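Local coordinates for protein probable AP endonuclease (African swine fever virus, PDB 6KI3) that probably cleaves DNA on the 5' side of abasic sites in DNA repair, using three zinc ions, and removes mismatched 3' ends as an exonuclease, at residues A9-R14 and T27-N32; P90-R93 and F97-H100; S240-M245 and F293-S298. One frame throughout, in Å; residues are numbered along the deposited sequence.

Contact 1 (A9-R14 and T27-N32). With nucleotides of chain C.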
ATOM      1  N   ALA A   9      -6.571  -5.613  -3.721  1.00 24.35           N
ATOM      2  CA  ALA A   9      -6.367  -6.018  -2.340  1.00 23.37           C
ATOM      3  C   ALA A   9      -5.050  -6.771  -2.218  1.00 22.20           C
ATOM      4  O   ALA A   9      -4.457  -7.198  -3.212  1.00 23.04           O
ATOM      5  CB  ALA A   9      -7.530  -6.876  -1.831  1.00 21.80           C
ATOM      6  N   PHE A  10      -4.592  -6.918  -0.978  1.00 22.26           N
ATOM      7  CA  PHE A  10      -3.432  -7.753  -0.701  1.00 22.27           C
ATOM      8  C   PHE A  10      -3.798  -9.219  -0.888  1.00 22.09           C
ATOM      9  O   PHE A  10      -4.846  -9.673  -0.419  1.00 21.83           O
ATOM     10  CB  PHE A  10      -2.922  -7.505   0.718  1.00 21.88           C
ATOM     11  CG  PHE A  10      -2.022  -8.591   1.237  1.00 22.67           C
ATOM     12  CD1 PHE A  10      -0.721  -8.712   0.775  1.00 24.85           C
ATOM     13  CD2 PHE A  10      -2.476  -9.488   2.190  1.00 24.00           C
ATOM     14  CE1 PHE A  10       0.108  -9.712   1.251  1.00 24.99           C
ATOM     15  CE2 PHE A  10      -1.651 -10.489   2.670  1.00 25.86           C
ATOM     16  CZ  PHE A  10      -0.358 -10.600   2.201  1.00 26.72           C
ATOM     17  N   VAL A  11      -2.937  -9.958  -1.577  1.00 20.86           N
ATOM     18  CA  VAL A  11      -3.177 -11.359  -1.901  1.00 24.04           C
ATOM     19  C   VAL A  11      -2.220 -12.197  -1.066  1.00 28.08           C
ATOM     20  O   VAL A  11      -1.009 -12.214  -1.320  1.00 25.69           O
ATOM     21  CB  VAL A  11      -2.998 -11.636  -3.399  1.00 23.94           C
ATOM     22  CG1 VAL A  11      -3.273 -13.099  -3.706  1.00 26.14           C
ATOM     23  CG2 VAL A  11      -3.907 -10.732  -4.212  1.00 19.40           C
ATOM     24  N   SER A  12      -2.755 -12.897  -0.072  1.00 26.39           N
ATOM     25  CA  SER A  12      -1.931 -13.766   0.754  1.00 28.97           C
ATOM     26  C   SER A  12      -1.768 -15.130   0.095  1.00 30.33           C
ATOM     27  O   SER A  12      -2.671 -15.631  -0.583  1.00 29.83           O
ATOM     28  CB  SER A  12      -2.542 -13.929   2.146  1.00 29.26           C
ATOM     29  OG  SER A  12      -3.564 -14.908   2.139  1.00 35.38           O
ATOM     30  N   HIS A  13      -0.715 -15.659   0.338  1.00 29.07           N
ATOM     31  CA  HIS A  13      -0.418 -16.979  -0.180  1.00 33.41           C
ATOM     32  C   HIS A  13      -1.281 -18.011   0.455  1.00 37.54           C
ATOM     33  O   HIS A  13      -1.816 -18.907  -0.290  1.00 38.37           O
ATOM     34  CB  HIS A  13       1.027 -17.279   0.104  1.00 34.79           C
ATOM     35  CG  HIS A  13       1.435 -18.672  -0.141  1.00 38.41           C
ATOM     36  ND1 HIS A  13       0.757 -19.743   0.294  1.00 38.01           N
ATOM     37  CD2 HIS A  13       2.556 -19.180  -0.734  1.00 35.85           C
ATOM     38  CE1 HIS A  13       1.425 -20.859  -0.038  1.00 40.89           C
ATOM     39  NE2 HIS A  13       2.526 -20.518  -0.662  1.00 40.32           N
ATOM     40  N   ARG A  14      -1.445 -17.979   1.767  1.00 36.64           N
ATOM     41  CA  ARG A  14      -2.250 -18.984   2.459  1.00 37.74           C
ATOM     42  C   ARG A  14      -3.749 -19.046   2.132  1.00 38.33           C
ATOM     43  O   ARG A  14      -4.339 -20.127   2.094  1.00 43.36           O
ATOM     44  CB  ARG A  14      -2.066 -18.848   3.975  1.00 41.90           C
ATOM     45  CG  ARG A  14      -2.967 -19.757   4.793  1.00 51.39           C
ATOM     46  CD  ARG A  14      -2.946 -19.376   6.265  1.00 50.64           C
ATOM     47  NE  ARG A  14      -3.272 -17.968   6.469  1.00 52.90           N
ATOM     48  CZ  ARG A  14      -4.413 -17.533   6.992  1.00 55.09           C
ATOM     49  NH1 ARG A  14      -5.345 -18.399   7.367  1.00 55.96           N
ATOM     50  NH2 ARG A  14      -4.624 -16.232   7.141  1.00 55.22           N
ATOM     51  N   THR A  27       1.645 -16.577  -8.535  1.00 26.52           N
ATOM     52  CA  THR A  27       0.818 -16.394  -9.724  1.00 28.61           C
ATOM     53  C   THR A  27      -0.485 -17.175  -9.615  1.00 28.41           C
ATOM     54  O   THR A  27      -1.542 -16.696 -10.044  1.00 30.57           O
ATOM     55  CB  THR A  27       1.593 -16.820 -10.972  1.00 27.13           C
ATOM     56  OG1 THR A  27       2.894 -16.220 -10.957  1.00 25.99           O
ATOM     57  CG2 THR A  27       0.858 -16.384 -12.228  1.00 28.74           C
ATOM     58  N   ASN A  28      -0.427 -18.383  -9.047  1.00 25.45           N
ATOM     59  CA  ASN A  28      -1.643 -19.162  -8.831  1.00 27.27           C
ATOM     60  C   ASN A  28      -2.602 -18.438  -7.895  1.00 29.80           C
ATOM     61  O   ASN A  28      -3.816 -18.419  -8.130  1.00 28.45           O
ATOM     62  CB  ASN A  28      -1.288 -20.542  -8.273  1.00 29.13           C
ATOM     63  CG  ASN A  28      -2.499 -21.298  -7.760  1.00 30.70           C
ATOM     64  OD1 ASN A  28      -2.796 -21.277  -6.566  1.00 31.27           O
ATOM     65  ND2 ASN A  28      -3.201 -21.977  -8.660  1.00 28.60           N
ATOM     66  N   SER A  29      -2.074 -17.833  -6.829  1.00 27.93           N
ATOM     67  CA  SER A  29      -2.923 -17.091  -5.902  1.00 30.32           C
ATOM     68  C   SER A  29      -3.556 -15.885  -6.583  1.00 29.17           C
ATOM     69  O   SER A  29      -4.742 -15.599  -6.380  1.00 31.04           O
ATOM     70  CB  SER A  29      -2.110 -16.654  -4.684  1.00 32.97           C
ATOM     71  OG  SER A  29      -1.055 -15.785  -5.061  1.00 32.85           O
ATOM     72  N   ILE A  30      -2.780 -15.167  -7.398  1.00 27.76           N
ATOM     73  CA  ILE A  30      -3.319 -14.023  -8.124  1.00 25.82           C
ATOM     74  C   ILE A  30      -4.373 -14.476  -9.129  1.00 30.05           C
ATOM     75  O   ILE A  30      -5.377 -13.785  -9.351  1.00 29.88           O
ATOM     76  CB  ILE A  30      -2.176 -13.242  -8.798  1.00 24.50           C
ATOM     77  CG1 ILE A  30      -1.331 -12.534  -7.738  1.00 22.32           C
ATOM     78  CG2 ILE A  30      -2.713 -12.242  -9.813  1.00 21.14           C
ATOM     79  CD1 ILE A  30      -0.142 -11.797  -8.296  1.00 25.26           C
ATOM     80  N   ALA A  31      -4.172 -15.645  -9.739  1.00 27.48           N
ATOM     81  CA  ALA A  31      -5.169 -16.184 -10.659  1.00 30.51           C
ATOM     82  C   ALA A  31      -6.500 -16.411  -9.952  1.00 29.65           C
ATOM     83  O   ALA A  31      -7.560 -16.032 -10.462  1.00 27.47           O
ATOM     84  CB  ALA A  31      -4.659 -17.484 -11.282  1.00 28.69           C
ATOM     85  N   ASN A  32      -6.463 -17.029  -8.770  1.00 30.43           N
ATOM     86  CA  ASN A  32      -7.688 -17.218  -8.000  1.00 33.97           C
ATOM     87  C   ASN A  32      -8.249 -15.883  -7.528  1.00 35.78           C
ATOM     88  O   ASN A  32      -9.470 -15.699  -7.467  1.00 35.73           O
ATOM     89  CB  ASN A  32      -7.423 -18.142  -6.813  1.00 31.46           C
ATOM     90  CG  ASN A  32      -6.910 -19.502  -7.238  1.00 31.38           C
ATOM     91  OD1 ASN A  32      -7.114 -19.927  -8.374  1.00 34.01           O
ATOM     92  ND2 ASN A  32      -6.236 -20.194  -6.326  1.00 31.11           N
TER
ATOM     93  P    DG C   3       1.869 -14.649   2.540  1.00 32.20           P
ATOM     94  OP1  DG C   3       1.845 -13.934   1.244  1.00 31.81           O
ATOM     95  OP2  DG C   3       0.678 -15.411   2.978  1.00 35.68           O
ATOM     96  O5'  DG C   3       3.124 -15.631   2.534  1.00 31.16           O
ATOM     97  C5'  DG C   3       4.433 -15.084   2.513  1.00 33.14           C
ATOM     98  C4'  DG C   3       5.472 -16.157   2.766  1.00 34.31           C
ATOM     99  O4'  DG C   3       5.581 -16.410   4.193  1.00 35.99           O
ATOM    100  C3'  DG C   3       5.181 -17.508   2.115  1.00 34.29           C
ATOM    101  O3'  DG C   3       6.389 -18.049   1.617  1.00 38.35           O
ATOM    102  C2'  DG C   3       4.632 -18.333   3.280  1.00 32.33           C
ATOM    103  C1'  DG C   3       5.449 -17.792   4.437  1.00 32.50           C
ATOM    104  N9   DG C   3       4.812 -17.969   5.738  1.00 35.55           N
ATOM    105  C8   DG C   3       3.473 -17.858   6.024  1.00 33.22           C
ATOM    106  N7   DG C   3       3.192 -18.066   7.280  1.00 35.58           N
ATOM    107  C5   DG C   3       4.425 -18.328   7.866  1.00 36.30           C
ATOM    108  C6   DG C   3       4.752 -18.625   9.210  1.00 38.22           C
ATOM    109  O6   DG C   3       3.990 -18.719  10.182  1.00 36.82           O
ATOM    110  N1   DG C   3       6.122 -18.824   9.376  1.00 39.76           N
ATOM    111  C2   DG C   3       7.055 -18.746   8.370  1.00 38.48           C
ATOM    112  N2   DG C   3       8.330 -18.968   8.722  1.00 37.77           N
ATOM    113  N3   DG C   3       6.762 -18.468   7.106  1.00 36.14           N
ATOM    114  C4   DG C   3       5.432 -18.271   6.928  1.00 35.54           C
ATOM    115  O5' 3DR C   1      -0.081  -3.916   6.638  1.00 33.08           O
ATOM    116  P   3DR C   1       0.640  -2.597   7.213  1.00 26.94           P
ATOM    117  OP1 3DR C   1       2.033  -2.667   6.638  1.00 29.09           O
ATOM    118  OP2 3DR C   1      -0.209  -1.475   6.673  1.00 28.08           O
ATOM    119  OP3 3DR C   1       0.589  -2.767   8.713  1.00 30.61           O
ATOM    120  C2' 3DR C   1      -0.130  -7.655   4.299  1.00 25.79           C
ATOM    121  C5' 3DR C   1       0.606  -5.163   6.566  1.00 27.94           C
ATOM    122  C4' 3DR C   1      -0.412  -6.247   6.239  1.00 28.69           C
ATOM    123  O4' 3DR C   1      -1.273  -5.781   5.199  1.00 30.08           O
ATOM    124  C1' 3DR C   1      -1.302  -6.703   4.108  1.00 26.98           C
ATOM    125  C3' 3DR C   1       0.248  -7.529   5.760  1.00 27.44           C
ATOM    126  O3' 3DR C   1      -0.308  -8.633   6.474  1.00 31.46           O
ATOM    127  P    DA C   4       6.394 -19.347   0.670  1.00 39.25           P
ATOM    128  OP1  DA C   4       6.723 -18.883  -0.694  1.00 41.37           O
ATOM    129  OP2  DA C   4       5.167 -20.144   0.897  1.00 37.39           O
ATOM    130  O5'  DA C   4       7.635 -20.183   1.225  1.00 38.95           O
ATOM    131  C5'  DA C   4       8.876 -19.527   1.431  1.00 37.10           C
ATOM    132  C4'  DA C   4       9.768 -20.326   2.361  1.00 40.36           C
ATOM    133  O4'  DA C   4       9.199 -20.340   3.695  1.00 42.86           O
ATOM    134  C3'  DA C   4       9.976 -21.781   1.962  1.00 37.69           C
ATOM    135  O3'  DA C   4      11.334 -22.130   2.163  1.00 46.06           O
ATOM    136  C2'  DA C   4       9.039 -22.550   2.898  1.00 39.22           C
ATOM    137  C1'  DA C   4       9.023 -21.668   4.141  1.00 36.60           C
ATOM    138  N9   DA C   4       7.766 -21.728   4.885  1.00 39.09           N
ATOM    139  C8   DA C   4       6.502 -21.625   4.373  1.00 38.02           C
ATOM    140  N7   DA C   4       5.556 -21.705   5.278  1.00 36.62           N
ATOM    141  C5   DA C   4       6.246 -21.866   6.468  1.00 36.15           C
ATOM    142  C6   DA C   4       5.815 -22.011   7.803  1.00 37.94           C
ATOM    143  N6   DA C   4       4.528 -22.015   8.165  1.00 36.93           N
ATOM    144  N1   DA C   4       6.763 -22.150   8.753  1.00 39.15           N
ATOM    145  C2   DA C   4       8.050 -22.145   8.387  1.00 39.42           C
ATOM    146  N3   DA C   4       8.574 -22.015   7.169  1.00 40.01           N
ATOM    147  C4   DA C   4       7.609 -21.879   6.246  1.00 39.72           C
TER
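Val11 lays its CG1 methyl against the side chain of Ser29, 3.7 Å from OG and 3.9 Å from CB. This branch lies anti to the backbone N (chi1 -179°), which carries it toward helix 25-39, where it also comes near Ile30 N. The contact is one of van der Waals fit. Ser29 OG does not bond across it but turns back to its own helix, to Ile26 O, and Trp16 and Tyr33 close in around the valine. In the barrel of this endonuclease IV-like enzyme, strand 6-10 and helix 25-39 begin a beta-alpha-beta crossover that leads to strand 46-49, and the contact joins the residues at the end of the strand to that long helix, which comes after the short helix 13-16.

The other side of segment 9-14 faces DNA. Phe10 turns one ring face to the abasic-site analogue 3DR1 of chain C, whose C2' sits 3.4 Å above the plane over the ring centre. Ser12 occupies the N-cap position of the short, weakly bonded helix 13-16, its OG bonded to Leu15 N. One residue on, His13 N donates to OP2 of DG3 of chain C at 3.0 Å and more weakly to OP1 of the same phosphate. The His13 ring reaches the next phosphate, with NE2 3.1 Å from OP2 of DA4 of chain C.

Contact 2 (P90-R93 and F97-H100)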
ATOM      1  N   PRO A  90      16.368   0.705   5.638  1.00 48.15           N
ATOM      2  CA  PRO A  90      17.664   1.114   5.074  1.00 49.87           C
ATOM      3  C   PRO A  90      18.446   2.072   5.956  1.00 53.40           C
ATOM      4  O   PRO A  90      19.648   2.254   5.725  1.00 52.61           O
ATOM      5  CB  PRO A  90      17.280   1.782   3.743  1.00 47.50           C
ATOM      6  CG  PRO A  90      15.835   1.434   3.514  1.00 48.62           C
ATOM      7  CD  PRO A  90      15.236   1.235   4.863  1.00 45.16           C
ATOM      8  N   TRP A  91      17.810   2.690   6.949  1.00 52.31           N
ATOM      9  CA  TRP A  91      18.470   3.647   7.826  1.00 50.37           C
ATOM     10  C   TRP A  91      18.854   3.047   9.172  1.00 51.85           C
ATOM     11  O   TRP A  91      19.237   3.789  10.082  1.00 56.44           O
ATOM     12  CB  TRP A  91      17.576   4.870   8.034  1.00 51.64           C
ATOM     13  CG  TRP A  91      16.135   4.523   8.230  1.00 50.03           C
ATOM     14  CD1 TRP A  91      15.521   4.201   9.405  1.00 47.80           C
ATOM     15  CD2 TRP A  91      15.124   4.459   7.217  1.00 47.22           C
ATOM     16  NE1 TRP A  91      14.189   3.942   9.187  1.00 47.36           N
ATOM     17  CE2 TRP A  91      13.920   4.093   7.851  1.00 45.76           C
ATOM     18  CE3 TRP A  91      15.121   4.677   5.836  1.00 46.19           C
ATOM     19  CZ2 TRP A  91      12.726   3.940   7.151  1.00 42.29           C
ATOM     20  CZ3 TRP A  91      13.933   4.525   5.143  1.00 43.79           C
ATOM     21  CH2 TRP A  91      12.752   4.160   5.801  1.00 44.56           C
ATOM     22  N   SER A  92      18.757   1.728   9.324  1.00 54.70           N
ATOM     23  CA  SER A  92      19.183   1.093  10.560  1.00 58.76           C
ATOM     24  C   SER A  92      20.705   1.153  10.686  1.00 61.89           C
ATOM     25  O   SER A  92      21.426   1.455   9.730  1.00 61.86           O
ATOM     26  CB  SER A  92      18.687  -0.353  10.619  1.00 55.96           C
ATOM     27  OG  SER A  92      19.124  -1.097   9.496  1.00 59.40           O
ATOM     28  N   ARG A  93      21.192   0.870  11.895  1.00 66.25           N
ATOM     29  CA  ARG A  93      22.623   0.913  12.175  1.00 66.69           C
ATOM     30  C   ARG A  93      23.376  -0.077  11.296  1.00 67.82           C
ATOM     31  O   ARG A  93      24.075   0.323  10.358  1.00 65.87           O
ATOM     32  CB  ARG A  93      22.889   0.621  13.654  1.00 67.35           C
ATOM     33  N   PHE A  97      23.619  -5.481   5.277  1.00 57.25           N
ATOM     34  CA  PHE A  97      22.869  -6.655   4.843  1.00 53.61           C
ATOM     35  C   PHE A  97      21.438  -6.297   4.466  1.00 55.38           C
ATOM     36  O   PHE A  97      20.821  -6.989   3.648  1.00 56.29           O
ATOM     37  CB  PHE A  97      22.872  -7.713   5.945  1.00 51.62           C
ATOM     38  N   VAL A  98      20.900  -5.225   5.047  1.00 58.24           N
ATOM     39  CA  VAL A  98      19.504  -4.865   4.827  1.00 55.19           C
ATOM     40  C   VAL A  98      19.322  -4.186   3.477  1.00 52.91           C
ATOM     41  O   VAL A  98      18.428  -4.543   2.701  1.00 51.48           O
ATOM     42  CB  VAL A  98      19.003  -3.975   5.979  1.00 56.85           C
ATOM     43  CG1 VAL A  98      17.686  -3.316   5.608  1.00 53.59           C
ATOM     44  CG2 VAL A  98      18.860  -4.793   7.254  1.00 53.19           C
ATOM     45  N   THR A  99      20.161  -3.191   3.177  1.00 51.67           N
ATOM     46  CA  THR A  99      20.018  -2.455   1.924  1.00 53.20           C
ATOM     47  C   THR A  99      20.294  -3.350   0.722  1.00 51.24           C
ATOM     48  O   THR A  99      19.631  -3.226  -0.316  1.00 48.41           O
ATOM     49  CB  THR A  99      20.945  -1.236   1.928  1.00 55.58           C
ATOM     50  OG1 THR A  99      20.407  -0.236   2.802  1.00 63.20           O
ATOM     51  CG2 THR A  99      21.090  -0.650   0.529  1.00 46.01           C
ATOM     52  N   HIS A 100      21.251  -4.272   0.847  1.00 53.07           N
ATOM     53  CA  HIS A 100      21.525  -5.192  -0.250  1.00 53.65           C
ATOM     54  C   HIS A 100      20.319  -6.078  -0.542  1.00 50.20           C
ATOM     55  O   HIS A 100      20.044  -6.400  -1.703  1.00 45.23           O
ATOM     56  CB  HIS A 100      22.750  -6.046   0.067  1.00 60.65           C
ATOM     57  CG  HIS A 100      23.026  -7.097  -0.959  1.00 57.45           C
ATOM     58  ND1 HIS A 100      22.565  -8.389  -0.839  1.00 58.51           N
ATOM     59  CD2 HIS A 100      23.700  -7.044  -2.133  1.00 58.45           C
ATOM     60  CE1 HIS A 100      22.947  -9.089  -1.891  1.00 55.19           C
ATOM     61  NE2 HIS A 100      23.639  -8.297  -2.691  1.00 59.26           N
TER
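Pro90 meets the early part of helix 96-112 through two neighbouring residues, Val98 and Thr99, and these three carry most of the buried surface. The closest approach is to Thr99, whose OG1 lies 3.8 Å from Pro90 CA and 3.8 Å from Pro90 CB. Here the hydroxyl, rather than the methyl, is the branch that touches. With chi1 at -74°, OG1 stands beside the backbone N of Thr99, on the side of the proline, and CG2 lies farther from it. The CA atoms of Pro90 and Thr99 are 5.3 Å apart, which brings the loop close to the helix backbone.

Val98 is directed toward the loop from its CA, and its two methyls divide the work. CG1 approaches the proline end, 4.2 Å from Pro90 N, and CG2 lies 4.3 Å from Ser92 OG. That serine hydroxyl is hydrogen-bonded to Val89 O, so the valine methyl packs beside a polar atom that already has a partner within the loop. On the proline itself, CD rests 3.5 Å above the plane of the Trp91 ring, offset toward its rim.

The loop connects barrel strand 79-83 to helix 96-112, on the DNA-binding side of the TIM barrel. Ser92 packs on a phosphate of the bound DNA, and the modelled part of Phe97, which stops at CB, packs on a guanine base. Thr99 also touches Lys135 and Ile136 in the loop after helix 126-134. No hydrogen bond or charge pair crosses between 90-93 and 97-100. What holds loop to helix here is van der Waals contact, of proline carbons with one hydroxyl and of valine methyls with the loop, while Ser92 OG spends its bond on Val89 O.

Contact 3 (S240-M245 and F293-S298)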
ATOM      1  N   SER A 240     -12.271  -3.675   8.061  1.00 28.75           N
ATOM      2  CA  SER A 240     -12.965  -3.435   6.805  1.00 30.76           C
ATOM      3  C   SER A 240     -13.587  -2.043   6.790  1.00 34.13           C
ATOM      4  O   SER A 240     -13.937  -1.483   7.832  1.00 32.12           O
ATOM      5  CB  SER A 240     -14.044  -4.494   6.578  1.00 33.08           C
ATOM      6  OG  SER A 240     -13.469  -5.752   6.273  1.00 32.23           O
ATOM      7  N   LEU A 241     -13.720  -1.488   5.586  1.00 35.31           N
ATOM      8  CA  LEU A 241     -14.257  -0.142   5.429  1.00 36.29           C
ATOM      9  C   LEU A 241     -15.659  -0.052   6.020  1.00 38.27           C
ATOM     10  O   LEU A 241     -16.495  -0.936   5.806  1.00 38.30           O
ATOM     11  CB  LEU A 241     -14.279   0.247   3.950  1.00 34.98           C
ATOM     12  CG  LEU A 241     -12.962   0.103   3.182  1.00 33.09           C
ATOM     13  CD1 LEU A 241     -13.135   0.529   1.731  1.00 31.10           C
ATOM     14  CD2 LEU A 241     -11.845   0.892   3.852  1.00 29.97           C
ATOM     15  N   PHE A 242     -15.903   1.020   6.777  1.00 38.52           N
ATOM     16  CA  PHE A 242     -17.168   1.275   7.466  1.00 36.99           C
ATOM     17  C   PHE A 242     -17.465   0.240   8.546  1.00 37.52           C
ATOM     18  O   PHE A 242     -18.611   0.113   8.989  1.00 46.73           O
ATOM     19  CB  PHE A 242     -18.343   1.357   6.484  1.00 36.59           C
ATOM     20  CG  PHE A 242     -18.131   2.334   5.367  1.00 38.56           C
ATOM     21  CD1 PHE A 242     -18.408   3.679   5.546  1.00 39.17           C
ATOM     22  CD2 PHE A 242     -17.666   1.908   4.135  1.00 35.88           C
ATOM     23  CE1 PHE A 242     -18.217   4.583   4.519  1.00 42.78           C
ATOM     24  CE2 PHE A 242     -17.474   2.804   3.104  1.00 33.38           C
ATOM     25  CZ  PHE A 242     -17.751   4.145   3.295  1.00 42.13           C
ATOM     26  N   GLU A 243     -16.454  -0.512   8.981  1.00 36.97           N
ATOM     27  CA  GLU A 243     -16.608  -1.466  10.072  1.00 37.55           C
ATOM     28  C   GLU A 243     -15.610  -1.217  11.195  1.00 38.58           C
ATOM     29  O   GLU A 243     -15.517  -2.029  12.123  1.00 36.80           O
ATOM     30  CB  GLU A 243     -16.475  -2.903   9.552  1.00 35.86           C
ATOM     31  CG  GLU A 243     -17.421  -3.233   8.403  1.00 35.67           C
ATOM     32  CD  GLU A 243     -17.525  -4.724   8.130  1.00 43.54           C
ATOM     33  OE1 GLU A 243     -18.564  -5.159   7.591  1.00 52.58           O
ATOM     34  OE2 GLU A 243     -16.571  -5.462   8.459  1.00 40.54           O
ATOM     35  N   GLY A 244     -14.865  -0.115  11.137  1.00 35.50           N
ATOM     36  CA  GLY A 244     -13.914   0.225  12.175  1.00 35.03           C
ATOM     37  C   GLY A 244     -14.180   1.585  12.786  1.00 39.07           C
ATOM     38  O   GLY A 244     -15.235   2.181  12.554  1.00 37.32           O
ATOM     39  N   MET A 245     -13.221   2.098  13.556  1.00 38.64           N
ATOM     40  CA  MET A 245     -13.437   3.338  14.291  1.00 36.04           C
ATOM     41  C   MET A 245     -13.479   4.565  13.388  1.00 40.41           C
ATOM     42  O   MET A 245     -13.993   5.607  13.809  1.00 39.85           O
ATOM     43  CB  MET A 245     -12.346   3.511  15.348  1.00 40.82           C
ATOM     44  CG  MET A 245     -12.214   2.329  16.297  1.00 44.58           C
ATOM     45  SD  MET A 245     -13.387   2.384  17.665  1.00 58.92           S
ATOM     46  CE  MET A 245     -12.705   3.725  18.637  1.00 53.75           C
ATOM     47  N   PHE A 293     -16.044  -4.172  -1.636  1.00 39.22           N
ATOM     48  CA  PHE A 293     -15.918  -3.813  -3.045  1.00 41.55           C
ATOM     49  C   PHE A 293     -17.260  -3.477  -3.682  1.00 41.98           C
ATOM     50  O   PHE A 293     -17.305  -2.701  -4.642  1.00 43.31           O
ATOM     51  CB  PHE A 293     -15.217  -4.934  -3.817  1.00 40.38           C
ATOM     52  CG  PHE A 293     -13.733  -4.990  -3.579  1.00 37.73           C
ATOM     53  CD1 PHE A 293     -12.905  -3.991  -4.064  1.00 39.61           C
ATOM     54  CD2 PHE A 293     -13.166  -6.036  -2.873  1.00 34.02           C
ATOM     55  CE1 PHE A 293     -11.541  -4.034  -3.847  1.00 32.48           C
ATOM     56  CE2 PHE A 293     -11.803  -6.086  -2.653  1.00 33.43           C
ATOM     57  CZ  PHE A 293     -10.989  -5.084  -3.141  1.00 28.84           C
ATOM     58  N   THR A 294     -18.360  -4.041  -3.174  1.00 40.81           N
ATOM     59  CA  THR A 294     -19.676  -3.597  -3.624  1.00 45.04           C
ATOM     60  C   THR A 294     -19.962  -2.179  -3.144  1.00 46.32           C
ATOM     61  O   THR A 294     -20.538  -1.372  -3.882  1.00 46.46           O
ATOM     62  CB  THR A 294     -20.762  -4.558  -3.140  1.00 44.50           C
ATOM     63  OG1 THR A 294     -20.586  -4.823  -1.743  1.00 51.12           O
ATOM     64  CG2 THR A 294     -20.708  -5.867  -3.919  1.00 46.51           C
ATOM     65  N   THR A 295     -19.566  -1.861  -1.908  1.00 45.43           N
ATOM     66  CA  THR A 295     -19.675  -0.487  -1.428  1.00 45.22           C
ATOM     67  C   THR A 295     -18.772   0.442  -2.229  1.00 45.61           C
ATOM     68  O   THR A 295     -19.159   1.570  -2.555  1.00 44.35           O
ATOM     69  CB  THR A 295     -19.330  -0.421   0.062  1.00 43.11           C
ATOM     70  OG1 THR A 295     -20.226  -1.263   0.798  1.00 46.75           O
ATOM     71  CG2 THR A 295     -19.448   1.008   0.578  1.00 43.76           C
ATOM     72  N   LEU A 296     -17.561  -0.018  -2.556  1.00 44.82           N
ATOM     73  CA  LEU A 296     -16.690   0.758  -3.432  1.00 46.46           C
ATOM     74  C   LEU A 296     -17.325   0.950  -4.803  1.00 46.53           C
ATOM     75  O   LEU A 296     -17.268   2.045  -5.373  1.00 45.24           O
ATOM     76  CB  LEU A 296     -15.328   0.077  -3.560  1.00 41.97           C
ATOM     77  CG  LEU A 296     -14.278   0.435  -2.507  1.00 41.96           C
ATOM     78  CD1 LEU A 296     -13.074  -0.485  -2.622  1.00 38.52           C
ATOM     79  CD2 LEU A 296     -13.858   1.889  -2.652  1.00 39.33           C
ATOM     80  N   LYS A 297     -17.942  -0.104  -5.344  1.00 42.74           N
ATOM     81  CA  LYS A 297     -18.607   0.010  -6.637  1.00 48.88           C
ATOM     82  C   LYS A 297     -19.756   1.010  -6.588  1.00 48.95           C
ATOM     83  O   LYS A 297     -20.054   1.663  -7.596  1.00 52.87           O
ATOM     84  CB  LYS A 297     -19.106  -1.363  -7.091  1.00 47.59           C
ATOM     85  CG  LYS A 297     -19.666  -1.394  -8.505  1.00 50.04           C
ATOM     86  CD  LYS A 297     -19.964  -2.818  -8.946  1.00 53.74           C
ATOM     87  CE  LYS A 297     -20.869  -3.528  -7.951  1.00 53.54           C
ATOM     88  NZ  LYS A 297     -21.176  -4.923  -8.375  1.00 57.13           N
ATOM     89  N   SER A 298     -20.406   1.147  -5.430  1.00 48.08           N
ATOM     90  CA  SER A 298     -21.451   2.154  -5.280  1.00 49.44           C
ATOM     91  C   SER A 298     -20.875   3.558  -5.404  1.00 51.80           C
ATOM     92  O   SER A 298     -21.433   4.415  -6.100  1.00 51.27           O
ATOM     93  CB  SER A 298     -22.154   1.981  -3.933  1.00 45.48           C
ATOM     94  OG  SER A 298     -22.397   0.614  -3.654  1.00 48.85           O
TER
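Residues Ser240 to Glu243 form a type II beta turn, closed by Glu243 N bonding to Ser240 O at 2.9 Å, with Phe242 at positive phi (65°). The facing segment 293-298 is regular helix, and the two backbones stay well separated, Leu241 CA being 8.7 Å from Thr295 CA. The side chains of the two central turn residues bridge the gap. Phe242 and Thr295 cross obliquely, with the methyl CG2 of Thr295 3.7 Å from CE2 of the ring. Because CG2 is anti to the backbone N of Thr295, it is the methyl that meets the ring, leaving OG1 to bond back to Ala291 O. Alongside, Leu241 CD1 comes to 4.4 Å from Leu296 CG, a looser apolar pairing that extends the contact inward. Glu292, one residue before the helical segment, adds a polar tie: its carboxylate bonds Ser240 OG through OE1 and Leu241 N through OE2. The turn follows strand 238-239 and is packed against Leu259 of helix 258-269 by both Leu241 and Phe242, while Leu296 reaches Val263 of that helix, Leu275 of strand 272-275 and Phe7 of strand 6-10.

All three contacts set a loop or strand end against a helix of the outer ring, and none has a hydrogen bond between its two segments. The touching residues of contact 1 are all buried; contacts 2 and 3 are partly so. Contact 1 sets a valine methyl on a serine, contact 2 a hydroxyl and valine methyls on a proline loop, contact 3 an aromatic ring and a leucine on a helix. Contacts 1 and 2 each join residues after a barrel strand to a helix leading on from it, near the DNA; contact 3 links parts far apart in sequence. Contacts 1 and 3 meet where Ala9 CB packs 4.1 Å from Phe293 CZ, whereas contact 2 stands apart.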